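Local atomic coordinates of thiamin pyrophosphokinase (Saccharomyces cerevisiae, PDB entry 1IG0), a protein that transfers a pyrophosphate group from ATP to thiamine, yielding thiamine diphosphate and AMP, and is the only enzyme in yeast able to make this cofactor. Residues D63-D69 against N92-L98; I43-I48 against G70-L75; I14-I19 against E264-L268; N233-Y239 against N294-T300. All blocks are in the same frame, centred on the assembly; numbering follows the deposited sequence.

In the fold
Contacts 1 and 2 belong to the catalytic α/β domain, contacts 3 and 4 to the β-sandwich on the opposite side of the chain's centre. Contact 1 pairs buried parallel strands; contact 2 sets the loop after the adjoining strand 38-43 against the helix after strand 64-68, and the two touch through backbone bonds of I43 with V66 and A68. Contact 4 is likewise buried strand pairing, but antiparallel. Contact 3 lies beside it at the surface, since strand 260-266 pairs with 295-300, and its polar links are salt bridges. Contact 2 is intermediate, with an apolar interior and a rim of one arginine–asparagine bond and bridging waters.

Contact 1: residues D63-D69 against N92-L98; sequences DLKVCAD and NYIIGDL
The carbonyl oxygen of K65 is gripped by two successive backbone amides of the other strand: N92 N donates at 2.8 Å, and Y93 N adds a weak, longer bond. They begin the parallel pairing of strands 64-68 and 93-96, neighbours in the central sheet of the catalytic domain joined through a helical β-α-β crossover. N92 also uses its side chain. With CG beside the backbone N (chi1 -63°), the amide turns back so that OD1 accepts from K65 N at 2.8 Å, and the asparagine thus engages both polar backbone groups of one residue. Its ND2 donates to a water that in turn donates to D63 O, while K65 NZ bonds to D63 O and H62 O. Pairing continues through C67 N to Y93 O at 2.9 Å, then I95 N to C67 O, which is almost linear at the acceptor. On the face carrying V66 and A68, L64 CD1 meets the edge of the Y93 ring, 3.6 Å from CE1, and the phenol oxygen beyond is bonded to H137. At the end of strand 93-96, G96 faces D69 so closely that any CB would collide with D69 CB. The D97 side chain lies about 6 Å from a bound thiamine and bonds through OD2 to D99 N. That same OD2 stands 3.5 Å from D69 OD2, two acceptors of like charge not bonded to each other, their carboxylate planes nearly perpendicular.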
loop_
_atom_site.group_PDB
_atom_site.type_symbol
_atom_site.label_atom_id
_atom_site.label_comp_id
_atom_site.label_asym_id
_atom_site.label_seq_id
_atom_site.Cartn_x
_atom_site.Cartn_y
_atom_site.Cartn_z
ATOM N N ASP B 63 4.127 -0.608 26.691
ATOM C CA ASP B 63 3.271 -0.457 27.859
ATOM C C ASP B 63 1.789 -0.678 27.569
ATOM O O ASP B 63 1.202 -1.667 28.012
ATOM C CB ASP B 63 3.487 0.929 28.475
ATOM C CG ASP B 63 2.556 1.208 29.638
ATOM O OD1 ASP B 63 2.180 0.253 30.349
ATOM O OD2 ASP B 63 2.210 2.389 29.852
ATOM N N LEU B 64 1.187 0.244 26.827
ATOM C CA LEU B 64 -0.229 0.150 26.494
ATOM C C LEU B 64 -0.486 -0.669 25.231
ATOM O O LEU B 64 0.297 -0.631 24.283
ATOM C CB LEU B 64 -0.814 1.555 26.307
ATOM C CG LEU B 64 -2.328 1.658 26.095
ATOM C CD1 LEU B 64 -3.047 1.343 27.397
ATOM C CD2 LEU B 64 -2.689 3.058 25.633
ATOM N N LYS B 65 -1.585 -1.419 25.234
ATOM C CA LYS B 65 -1.979 -2.219 24.079
ATOM C C LYS B 65 -3.415 -1.862 23.733
ATOM O O LYS B 65 -4.312 -1.971 24.570
ATOM C CB LYS B 65 -1.884 -3.719 24.369
ATOM C CG LYS B 65 -0.470 -4.246 24.545
ATOM C CD LYS B 65 0.045 -4.002 25.952
ATOM C CE LYS B 65 1.447 -4.559 26.125
ATOM N NZ LYS B 65 1.893 -4.454 27.539
ATOM N N VAL B 66 -3.629 -1.434 22.495
ATOM C CA VAL B 66 -4.959 -1.039 22.053
ATOM C C VAL B 66 -5.413 -1.820 20.827
ATOM O O VAL B 66 -4.641 -2.034 19.892
ATOM C CB VAL B 66 -5.000 0.474 21.720
ATOM C CG1 VAL B 66 -6.367 0.859 21.173
ATOM C CG2 VAL B 66 -4.681 1.290 22.967
ATOM N N CYS B 67 -6.672 -2.245 20.848
ATOM C CA CYS B 67 -7.263 -2.980 19.738
ATOM C C CYS B 67 -8.304 -2.101 19.060
ATOM O O CYS B 67 -9.190 -1.555 19.718
ATOM C CB CYS B 67 -7.936 -4.263 20.232
ATOM S SG CYS B 67 -6.811 -5.631 20.559
ATOM N N ALA B 68 -8.187 -1.959 17.744
ATOM C CA ALA B 68 -9.134 -1.155 16.986
ATOM C C ALA B 68 -10.317 -2.010 16.541
ATOM O O ALA B 68 -10.222 -2.775 15.579
ATOM C CB ALA B 68 -8.448 -0.537 15.772
ATOM N N ASP B 69 -11.425 -1.878 17.264
ATOM C CA ASP B 69 -12.657 -2.604 16.972
ATOM C C ASP B 69 -12.443 -4.081 16.643
ATOM O O ASP B 69 -12.153 -4.882 17.528
ATOM C CB ASP B 69 -13.398 -1.917 15.819
ATOM C CG ASP B 69 -14.826 -2.403 15.670
ATOM O OD1 ASP B 69 -15.284 -3.183 16.531
ATOM O OD2 ASP B 69 -15.493 -2.001 14.694
ATOM N N ASN B 92 -5.416 -3.392 26.704
ATOM C CA ASN B 92 -5.881 -2.447 27.709
ATOM C C ASN B 92 -7.205 -1.833 27.274
ATOM O O ASN B 92 -8.105 -1.644 28.089
ATOM C CB ASN B 92 -4.850 -1.342 27.949
ATOM C CG ASN B 92 -3.545 -1.871 28.510
ATOM O OD1 ASN B 92 -2.619 -2.186 27.765
ATOM N ND2 ASN B 92 -3.470 -1.982 29.832
ATOM N N TYR B 93 -7.317 -1.524 25.984
ATOM C CA TYR B 93 -8.541 -0.939 25.441
ATOM C C TYR B 93 -8.973 -1.579 24.127
ATOM O O TYR B 93 -8.165 -2.144 23.389
ATOM C CB TYR B 93 -8.372 0.555 25.144
ATOM C CG TYR B 93 -8.017 1.455 26.300
ATOM C CD1 TYR B 93 -6.690 1.777 26.577
ATOM C CD2 TYR B 93 -9.016 2.045 27.075
ATOM C CE1 TYR B 93 -6.363 2.673 27.592
ATOM C CE2 TYR B 93 -8.701 2.941 28.093
ATOM C CZ TYR B 93 -7.374 3.253 28.344
ATOM O OH TYR B 93 -7.057 4.158 29.329
ATOM N N ILE B 94 -10.268 -1.465 23.853
ATOM C CA ILE B 94 -10.879 -1.922 22.612
ATOM C C ILE B 94 -11.805 -0.753 22.298
ATOM O O ILE B 94 -12.667 -0.408 23.109
ATOM C CB ILE B 94 -11.727 -3.194 22.784
ATOM C CG1 ILE B 94 -10.830 -4.388 23.110
ATOM C CG2 ILE B 94 -12.506 -3.463 21.504
ATOM C CD1 ILE B 94 -11.594 -5.702 23.250
ATOM N N ILE B 95 -11.616 -0.126 21.143
ATOM C CA ILE B 95 -12.445 1.016 20.788
ATOM C C ILE B 95 -12.883 0.993 19.326
ATOM O O ILE B 95 -12.138 0.558 18.447
ATOM C CB ILE B 95 -11.695 2.334 21.098
ATOM C CG1 ILE B 95 -12.630 3.529 20.919
ATOM C CG2 ILE B 95 -10.468 2.455 20.209
ATOM C CD1 ILE B 95 -12.053 4.834 21.438
ATOM N N GLY B 96 -14.104 1.459 19.088
ATOM C CA GLY B 96 -14.665 1.491 17.747
ATOM C C GLY B 96 -16.177 1.407 17.852
ATOM O O GLY B 96 -16.714 1.486 18.958
ATOM N N ASP B 97 -16.875 1.251 16.728
ATOM C CA ASP B 97 -18.333 1.161 16.777
ATOM C C ASP B 97 -18.758 -0.194 17.340
ATOM O O ASP B 97 -19.893 -0.367 17.783
ATOM C CB ASP B 97 -18.948 1.408 15.389
ATOM C CG ASP B 97 -18.624 0.318 14.393
ATOM O OD1 ASP B 97 -18.230 0.659 13.258
ATOM O OD2 ASP B 97 -18.778 -0.874 14.732
ATOM N N LEU B 98 -17.832 -1.149 17.309
ATOM C CA LEU B 98 -18.041 -2.489 17.856
ATOM C C LEU B 98 -19.009 -3.440 17.151
ATOM O O LEU B 98 -19.284 -4.522 17.670
ATOM C CB LEU B 98 -18.454 -2.380 19.328
ATOM C CG LEU B 98 -17.647 -1.414 20.199
ATOM C CD1 LEU B 98 -18.127 -1.516 21.638
ATOM C CD2 LEU B 98 -16.162 -1.733 20.103
HETATM O O HOH W 1 -0.619 -1.456 30.452
#

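Contact 2: residues I43-I48 against G70-L75; sequences ILNQKI and GAANRL
I43 puts two branches against helix 71-78: CG2 lies 3.9 Å from A71 CB, and CD1 reaches L75 CD1, which I48 CD1 approaches from the loop's far end. This small apolar centre fills the angle between the loop after strand 38-43 and the start of the helix after strand 64-68, an α/β arrangement in which the segments leaving the C-terminal ends of two adjacent parallel strands pack together. The fit is tight at A71, whose methyl stands 3.0 Å from I43 O. G70 leaves equally little room, since a CB there would run into N45 CG. Farther out, R74 bends at chi2 (-62°), which lays its CG and CD along the Q46 carbonyl and one guanidinium face over the Q46-K47 peptide, with CD 3.5 Å from Q46 C. At the edge of that guanidinium, NE donates to N45 OD1 at 3.0 Å; the acceptor is in the guanidinium plane, but the donor sits above the amide carbonyl plane. N45 is the centre of an inverse γ-turn, and its OD1 also accepts from a water, at 2.7 Å. Another water joins I48 N to R74 O, where the helix carbonyl accepts at 2.7 Å. The arginine therefore meets a neutral amide oxygen and a peptide instead of a carboxylate, so the polar edge of this contact rests on one directional hydrogen bond and water bridges, with no opposite charge supplied by residues 43-48.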
loop_
_atom_site.group_PDB
_atom_site.type_symbol
_atom_site.label_atom_id
_atom_site.label_comp_id
_atom_site.label_asym_id
_atom_site.label_seq_id
_atom_site.Cartn_x
_atom_site.Cartn_y
_atom_site.Cartn_z
ATOM N N ILE B 43 -3.008 -2.569 17.592
ATOM C CA ILE B 43 -3.408 -3.658 16.713
ATOM C C ILE B 43 -4.627 -3.232 15.911
ATOM O O ILE B 43 -5.682 -2.946 16.476
ATOM C CB ILE B 43 -3.764 -4.929 17.512
ATOM C CG1 ILE B 43 -2.584 -5.328 18.399
ATOM C CG2 ILE B 43 -4.104 -6.072 16.553
ATOM C CD1 ILE B 43 -2.857 -6.535 19.283
ATOM N N LEU B 44 -4.473 -3.186 14.592
ATOM C CA LEU B 44 -5.565 -2.796 13.713
ATOM C C LEU B 44 -6.312 -4.029 13.208
ATOM O O LEU B 44 -5.831 -5.155 13.347
ATOM C CB LEU B 44 -5.021 -1.956 12.556
ATOM C CG LEU B 44 -4.366 -0.664 13.062
ATOM C CD1 LEU B 44 -3.668 0.059 11.929
ATOM C CD2 LEU B 44 -5.427 0.221 13.704
ATOM N N ASN B 45 -7.487 -3.813 12.625
ATOM C CA ASN B 45 -8.313 -4.918 12.149
ATOM C C ASN B 45 -7.856 -5.625 10.876
ATOM O O ASN B 45 -8.361 -5.366 9.782
ATOM C CB ASN B 45 -9.764 -4.451 11.993
ATOM C CG ASN B 45 -10.708 -5.591 11.663
ATOM O OD1 ASN B 45 -10.493 -6.728 12.082
ATOM N ND2 ASN B 45 -11.768 -5.290 10.922
ATOM N N GLN B 46 -6.897 -6.527 11.044
ATOM C CA GLN B 46 -6.359 -7.333 9.955
ATOM C C GLN B 46 -5.798 -8.592 10.601
ATOM O O GLN B 46 -5.345 -8.557 11.745
ATOM C CB GLN B 46 -5.247 -6.588 9.204
ATOM C CG GLN B 46 -4.615 -7.402 8.077
ATOM C CD GLN B 46 -3.632 -6.603 7.237
ATOM O OE1 GLN B 46 -2.948 -7.156 6.376
ATOM N NE2 GLN B 46 -3.560 -5.299 7.481
ATOM N N LYS B 47 -5.842 -9.706 9.880
ATOM C CA LYS B 47 -5.331 -10.958 10.415
ATOM C C LYS B 47 -3.884 -10.795 10.862
ATOM O O LYS B 47 -3.051 -10.274 10.121
ATOM C CB LYS B 47 -5.427 -12.063 9.359
ATOM C CG LYS B 47 -4.996 -13.438 9.853
ATOM C CD LYS B 47 -5.106 -14.478 8.744
ATOM C CE LYS B 47 -4.694 -15.860 9.228
ATOM N NZ LYS B 47 -5.575 -16.351 10.323
ATOM N N ILE B 48 -3.591 -11.234 12.082
ATOM C CA ILE B 48 -2.239 -11.148 12.621
ATOM C C ILE B 48 -1.435 -12.329 12.083
ATOM O O ILE B 48 -1.901 -13.469 12.116
ATOM C CB ILE B 48 -2.255 -11.191 14.163
ATOM C CG1 ILE B 48 -3.089 -10.024 14.703
ATOM C CG2 ILE B 48 -0.835 -11.124 14.704
ATOM C CD1 ILE B 48 -3.255 -10.027 16.211
ATOM N N GLY B 70 -12.591 -4.433 15.369
ATOM C CA GLY B 70 -12.426 -5.814 14.945
ATOM C C GLY B 70 -11.094 -6.451 15.302
ATOM O O GLY B 70 -10.971 -7.678 15.315
ATOM N N ALA B 71 -10.094 -5.625 15.588
ATOM C CA ALA B 71 -8.773 -6.124 15.948
ATOM C C ALA B 71 -8.854 -7.063 17.148
ATOM O O ALA B 71 -7.981 -7.911 17.343
ATOM C CB ALA B 71 -7.848 -4.962 16.261
ATOM N N ALA B 72 -9.900 -6.900 17.953
ATOM C CA ALA B 72 -10.094 -7.741 19.128
ATOM C C ALA B 72 -10.324 -9.178 18.681
ATOM O O ALA B 72 -9.850 -10.117 19.321
ATOM C CB ALA B 72 -11.282 -7.245 19.943
ATOM N N ASN B 73 -11.057 -9.348 17.583
ATOM C CA ASN B 73 -11.320 -10.681 17.050
ATOM C C ASN B 73 -9.997 -11.265 16.571
ATOM O O ASN B 73 -9.682 -12.425 16.835
ATOM C CB ASN B 73 -12.293 -10.625 15.864
ATOM C CG ASN B 73 -13.650 -10.069 16.240
ATOM O OD1 ASN B 73 -14.215 -10.425 17.274
ATOM N ND2 ASN B 73 -14.191 -9.202 15.391
ATOM N N ARG B 74 -9.229 -10.438 15.868
ATOM C CA ARG B 74 -7.934 -10.836 15.333
ATOM C C ARG B 74 -7.008 -11.356 16.428
ATOM O O ARG B 74 -6.379 -12.403 16.275
ATOM C CB ARG B 74 -7.276 -9.645 14.630
ATOM C CG ARG B 74 -8.134 -9.005 13.548
ATOM C CD ARG B 74 -8.432 -9.976 12.414
ATOM N NE ARG B 74 -9.193 -9.341 11.341
ATOM C CZ ARG B 74 -9.540 -9.947 10.211
ATOM N NH1 ARG B 74 -9.195 -11.211 10.001
ATOM N NH2 ARG B 74 -10.228 -9.290 9.287
ATOM N N LEU B 75 -6.924 -10.617 17.530
ATOM C CA LEU B 75 -6.071 -11.007 18.647
ATOM C C LEU B 75 -6.603 -12.285 19.284
ATOM O O LEU B 75 -5.847 -13.216 19.569
ATOM C CB LEU B 75 -6.031 -9.892 19.695
ATOM C CG LEU B 75 -5.176 -10.154 20.938
ATOM C CD1 LEU B 75 -3.717 -10.329 20.531
ATOM C CD2 LEU B 75 -5.327 -8.999 21.919
HETATM O O HOH W 2 -12.330 -8.629 12.681
HETATM O O HOH W 3 -10.221 -6.807 8.348
HETATM O O HOH W 4 -5.666 -12.914 13.727
#

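Contact 3: residues I14-I19 against E264-L268; sequences IGTDLI and ETRGL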
loop_
_atom_site.group_PDB
_atom_site.type_symbol
_atom_site.label_atom_id
_atom_site.label_comp_id
_atom_site.label_asym_id
_atom_site.label_seq_id
_atom_site.Cartn_x
_atom_site.Cartn_y
_atom_site.Cartn_z
ATOM N N ILE B 14 30.131 7.180 5.472
ATOM C CA ILE B 14 29.721 8.522 5.138
ATOM C C ILE B 14 30.400 9.423 6.130
ATOM O O ILE B 14 30.989 8.965 7.115
ATOM C CB ILE B 14 28.190 8.707 5.232
ATOM C CG1 ILE B 14 27.714 8.685 6.700
ATOM C CG2 ILE B 14 27.501 7.600 4.460
ATOM C CD1 ILE B 14 26.224 8.867 6.861
ATOM N N GLY B 15 30.373 10.717 5.877
ATOM C CA GLY B 15 31.029 11.587 6.847
ATOM C C GLY B 15 30.092 12.630 7.484
ATOM O O GLY B 15 28.904 12.504 7.433
ATOM N N THR B 16 30.616 13.707 8.035
ATOM C CA THR B 16 29.859 14.811 8.586
ATOM C C THR B 16 30.409 16.017 7.812
ATOM O O THR B 16 30.356 17.164 8.254
ATOM C CB THR B 16 30.131 14.928 10.100
ATOM O OG1 THR B 16 31.489 14.588 10.392
ATOM C CG2 THR B 16 29.223 14.030 10.892
ATOM N N ASP B 17 31.047 15.665 6.699
ATOM C CA ASP B 17 31.678 16.590 5.759
ATOM C C ASP B 17 31.323 18.083 5.854
ATOM O O ASP B 17 32.151 18.935 6.203
ATOM C CB ASP B 17 31.421 16.110 4.322
ATOM C CG ASP B 17 31.996 14.742 4.053
ATOM O OD1 ASP B 17 33.215 14.596 4.248
ATOM O OD2 ASP B 17 31.245 13.825 3.646
ATOM N N LEU B 18 30.078 18.394 5.531
ATOM C CA LEU B 18 29.596 19.770 5.579
ATOM C C LEU B 18 28.152 19.745 6.063
ATOM O O LEU B 18 27.746 20.513 6.941
ATOM C CB LEU B 18 29.636 20.396 4.185
ATOM C CG LEU B 18 30.929 20.286 3.374
ATOM C CD1 LEU B 18 30.671 20.713 1.934
ATOM C CD2 LEU B 18 32.014 21.146 4.003
ATOM N N ILE B 19 27.397 18.838 5.455
ATOM C CA ILE B 19 25.986 18.616 5.730
ATOM C C ILE B 19 25.546 18.908 7.158
ATOM O O ILE B 19 26.357 18.972 8.083
ATOM C CB ILE B 19 25.605 17.162 5.421
ATOM C CG1 ILE B 19 26.348 16.226 6.377
ATOM C CG2 ILE B 19 25.959 16.824 3.982
ATOM C CD1 ILE B 19 25.858 14.792 6.352
ATOM N N GLU B 264 19.855 15.360 -0.826
ATOM C CA GLU B 264 21.041 14.522 -0.782
ATOM C C GLU B 264 20.896 13.312 0.127
ATOM O O GLU B 264 20.206 13.358 1.145
ATOM C CB GLU B 264 22.248 15.350 -0.321
ATOM C CG GLU B 264 23.416 14.520 0.200
ATOM C CD GLU B 264 24.560 15.371 0.713
ATOM O OE1 GLU B 264 24.292 16.354 1.437
ATOM O OE2 GLU B 264 25.727 15.052 0.404
ATOM N N THR B 265 21.545 12.223 -0.268
ATOM C CA THR B 265 21.559 11.000 0.516
ATOM C C THR B 265 23.000 10.517 0.515
ATOM O O THR B 265 23.733 10.730 -0.450
ATOM C CB THR B 265 20.676 9.890 -0.088
ATOM O OG1 THR B 265 21.227 9.456 -1.338
ATOM C CG2 THR B 265 19.261 10.396 -0.293
ATOM N N ARG B 266 23.403 9.896 1.615
ATOM C CA ARG B 266 24.745 9.353 1.756
ATOM C C ARG B 266 24.582 8.015 2.461
ATOM O O ARG B 266 24.007 7.951 3.545
ATOM C CB ARG B 266 25.624 10.280 2.607
ATOM C CG ARG B 266 25.915 11.640 1.992
ATOM C CD ARG B 266 26.866 12.438 2.880
ATOM N NE ARG B 266 27.245 13.717 2.283
ATOM C CZ ARG B 266 28.094 14.581 2.835
ATOM N NH1 ARG B 266 28.663 14.309 4.003
ATOM N NH2 ARG B 266 28.374 15.722 2.219
ATOM N N GLY B 267 25.061 6.944 1.841
ATOM C CA GLY B 267 24.943 5.644 2.472
ATOM C C GLY B 267 23.935 4.702 1.843
ATOM O O GLY B 267 23.611 3.670 2.425
ATOM N N LEU B 268 23.425 5.057 0.669
ATOM C CA LEU B 268 22.475 4.207 -0.042
ATOM C C LEU B 268 23.194 3.659 -1.273
ATOM O O LEU B 268 24.012 4.359 -1.873
ATOM C CB LEU B 268 21.245 5.012 -0.476
ATOM C CG LEU B 268 20.289 5.541 0.599
ATOM C CD1 LEU B 268 19.228 6.419 -0.054
ATOM C CD2 LEU B 268 19.640 4.377 1.336
#
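I19 CG2 presses on one face of the R266 guanidinium, 3.2 Å from NH2, and with I14 it makes the close-packed part of the contact. I14 CG2 rests against the backbone of R266, 3.6 Å from its carbonyl carbon, and near the CB of the same residue. Just beyond, G267 turns out of the strand with I14 CG2 so near its CA that a side chain would be tight there. I14 also reaches C295 and F297 of the adjacent strand, which ties the loop to more than one strand. The E264 carboxylate is part of this dense side too: OE1 lies 3.1 Å from I19 CG2, while OE2 takes R266 NE in a salt bridge of 2.8 Å, met from well above the carboxylate plane. The arginine chain is extended from CG to NE, and this carries its far end past E264 to the loop.

The other side is looser and faces solvent. Here the loop turns at T16, D17 and L18, all exposed, and D17 alone among them holds the strand, its OD2 forming a salt bridge to R266 NH1 at 2.7 Å. The carboxylate and guanidinium planes are 62° apart, so the two groups are not matched flat in a fork. A leucine in place of R266 would probably leave D17 and E264 without their shared cation and take away the flat group on which I19 CG2 rests. D17, R266 and E264 form a surface salt-bridge network, here fastening the segment before strand 23-26 across the five-stranded sheet of the thiamine-binding β-sandwich.

Contact 4: residues N233-Y239 against N294-T300; sequences NGTLIEY and NCCFIDT
Y239 lays one face of its ring over the N294-C295 peptide, where strand 295-300 begins. From CB, a first torsion of 46° sets CG between the backbone N and the carbonyl carbon, 4.0 Å from N294 O. CD1 and then CE1 pass over the carbonyl carbon of N294, CE1 at 3.5 Å; CZ stands above C295 N, and CE2 above C295 CA. At the tip, OH comes near C295 C and is hydrogen-bonded to G292 O, while F290 meets the ring from outside the pair. A valine at Y239 would probably uncover the N294-C295 peptide and leave G292 O without its phenol partner. The backbone of the same residue joins in, Y239 N donating to N294 O at 3.0 Å. From there T235 and I237 form hydrogen-bonded pairs with I298 and C296, with I237 N donating to C296 O at 2.7 Å. On their face of the sheet I237 CD1 meets I298 CD1 at 4.0 Å; on the other, L236 CD1 touches C295 CB at 3.9 Å. At the far end the F297 ring approaches G234 CA, and a water links G234 N, I298 O and T300 N before N233 N closes the pairing on T300 O. Strand 235-238, also flanked in parallel by 23-26, is thus built into the five-stranded sheet of the β-sandwich that binds thiamine.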
loop_
_atom_site.group_PDB
_atom_site.type_symbol
_atom_site.label_atom_id
_atom_site.label_comp_id
_atom_site.label_asym_id
_atom_site.label_seq_id
_atom_site.Cartn_x
_atom_site.Cartn_y
_atom_site.Cartn_z
ATOM N N ASN B 233 14.909 18.027 5.836
ATOM C CA ASN B 233 16.157 18.715 6.156
ATOM C C ASN B 233 17.317 17.934 6.771
ATOM O O ASN B 233 18.205 18.526 7.384
ATOM C CB ASN B 233 15.836 19.927 7.028
ATOM C CG ASN B 233 14.963 20.939 6.311
ATOM O OD1 ASN B 233 14.256 21.718 6.946
ATOM N ND2 ASN B 233 15.016 20.939 4.982
ATOM N N GLY B 234 17.322 16.615 6.614
ATOM C CA GLY B 234 18.432 15.840 7.138
ATOM C C GLY B 234 18.172 14.934 8.322
ATOM O O GLY B 234 18.090 15.394 9.460
ATOM N N THR B 235 18.056 13.638 8.050
ATOM C CA THR B 235 17.825 12.642 9.088
ATOM C C THR B 235 18.875 11.549 8.959
ATOM O O THR B 235 19.085 11.005 7.874
ATOM C CB THR B 235 16.427 11.995 8.961
ATOM O OG1 THR B 235 15.416 12.962 9.265
ATOM C CG2 THR B 235 16.294 10.822 9.919
ATOM N N LEU B 236 19.537 11.237 10.066
ATOM C CA LEU B 236 20.559 10.204 10.066
ATOM C C LEU B 236 20.004 8.911 10.646
ATOM O O LEU B 236 19.642 8.852 11.822
ATOM C CB LEU B 236 21.774 10.648 10.885
ATOM C CG LEU B 236 22.939 9.654 10.928
ATOM C CD1 LEU B 236 23.595 9.577 9.556
ATOM C CD2 LEU B 236 23.949 10.087 11.977
ATOM N N ILE B 237 19.929 7.882 9.809
ATOM C CA ILE B 237 19.438 6.580 10.237
ATOM C C ILE B 237 20.632 5.759 10.711
ATOM O O ILE B 237 21.585 5.541 9.962
ATOM C CB ILE B 237 18.744 5.842 9.078
ATOM C CG1 ILE B 237 17.555 6.665 8.580
ATOM C CG2 ILE B 237 18.295 4.459 9.534
ATOM C CD1 ILE B 237 16.921 6.119 7.333
ATOM N N GLU B 238 20.582 5.311 11.961
ATOM C CA GLU B 238 21.673 4.529 12.526
ATOM C C GLU B 238 21.300 3.067 12.726
ATOM O O GLU B 238 20.137 2.731 12.954
ATOM C CB GLU B 238 22.112 5.141 13.859
ATOM C CG GLU B 238 22.591 6.578 13.742
ATOM C CD GLU B 238 23.135 7.117 15.049
ATOM O OE1 GLU B 238 24.038 6.477 15.628
ATOM O OE2 GLU B 238 22.665 8.182 15.497
ATOM N N TYR B 239 22.299 2.196 12.629
ATOM C CA TYR B 239 22.085 0.769 12.806
ATOM C C TYR B 239 23.375 0.019 13.096
ATOM O O TYR B 239 24.441 0.365 12.587
ATOM C CB TYR B 239 21.410 0.176 11.562
ATOM C CG TYR B 239 22.011 0.623 10.245
ATOM C CD1 TYR B 239 23.227 0.104 9.787
ATOM C CD2 TYR B 239 21.368 1.578 9.458
ATOM C CE1 TYR B 239 23.783 0.529 8.573
ATOM C CE2 TYR B 239 21.913 2.010 8.247
ATOM C CZ TYR B 239 23.119 1.483 7.809
ATOM O OH TYR B 239 23.655 1.916 6.614
ATOM N N ASN B 294 27.496 1.805 9.200
ATOM C CA ASN B 294 26.655 1.908 10.387
ATOM C C ASN B 294 25.572 2.981 10.337
ATOM O O ASN B 294 24.850 3.168 11.317
ATOM C CB ASN B 294 27.535 2.176 11.603
ATOM C CG ASN B 294 28.332 3.458 11.462
ATOM O OD1 ASN B 294 29.327 3.505 10.738
ATOM N ND2 ASN B 294 27.886 4.510 12.137
ATOM N N CYS B 295 25.459 3.697 9.225
ATOM C CA CYS B 295 24.439 4.734 9.130
ATOM C C CYS B 295 24.195 5.240 7.714
ATOM O O CYS B 295 25.052 5.126 6.838
ATOM C CB CYS B 295 24.796 5.912 10.045
ATOM S SG CYS B 295 26.361 6.731 9.668
ATOM N N CYS B 296 23.005 5.795 7.510
ATOM C CA CYS B 296 22.592 6.339 6.226
ATOM C C CYS B 296 21.982 7.717 6.455
ATOM O O CYS B 296 21.205 7.910 7.391
ATOM C CB CYS B 296 21.564 5.410 5.578
ATOM S SG CYS B 296 20.872 6.023 4.036
ATOM N N PHE B 297 22.336 8.671 5.601
ATOM C CA PHE B 297 21.832 10.034 5.719
ATOM C C PHE B 297 20.876 10.363 4.581
ATOM O O PHE B 297 21.192 10.147 3.412
ATOM C CB PHE B 297 23.002 11.023 5.706
ATOM C CG PHE B 297 22.587 12.466 5.803
ATOM C CD1 PHE B 297 22.021 12.969 6.972
ATOM C CD2 PHE B 297 22.777 13.327 4.725
ATOM C CE1 PHE B 297 21.653 14.312 7.067
ATOM C CE2 PHE B 297 22.413 14.671 4.806
ATOM C CZ PHE B 297 21.850 15.166 5.979
ATOM N N ILE B 298 19.702 10.879 4.932
ATOM C CA ILE B 298 18.703 11.255 3.938
ATOM C C ILE B 298 18.222 12.673 4.216
ATOM O O ILE B 298 17.708 12.964 5.295
ATOM C CB ILE B 298 17.495 10.294 3.963
ATOM C CG1 ILE B 298 17.952 8.887 3.569
ATOM C CG2 ILE B 298 16.415 10.783 2.998
ATOM C CD1 ILE B 298 16.879 7.825 3.689
ATOM N N ASP B 299 18.398 13.551 3.233
ATOM C CA ASP B 299 18.001 14.947 3.364
ATOM C C ASP B 299 16.973 15.314 2.301
ATOM O O ASP B 299 17.307 15.456 1.123
ATOM C CB ASP B 299 19.231 15.848 3.228
ATOM C CG ASP B 299 18.914 17.316 3.451
ATOM O OD1 ASP B 299 17.725 17.651 3.631
ATOM O OD2 ASP B 299 19.855 18.135 3.445
ATOM N N THR B 300 15.722 15.461 2.723
ATOM C CA THR B 300 14.643 15.818 1.813
ATOM C C THR B 300 14.081 17.195 2.146
ATOM O O THR B 300 14.177 17.657 3.282
ATOM C CB THR B 300 13.497 14.787 1.866
ATOM O OG1 THR B 300 13.060 14.622 3.222
ATOM C CG2 THR B 300 13.962 13.450 1.309
HETATM O O HOH W 5 15.598 14.781 5.512
#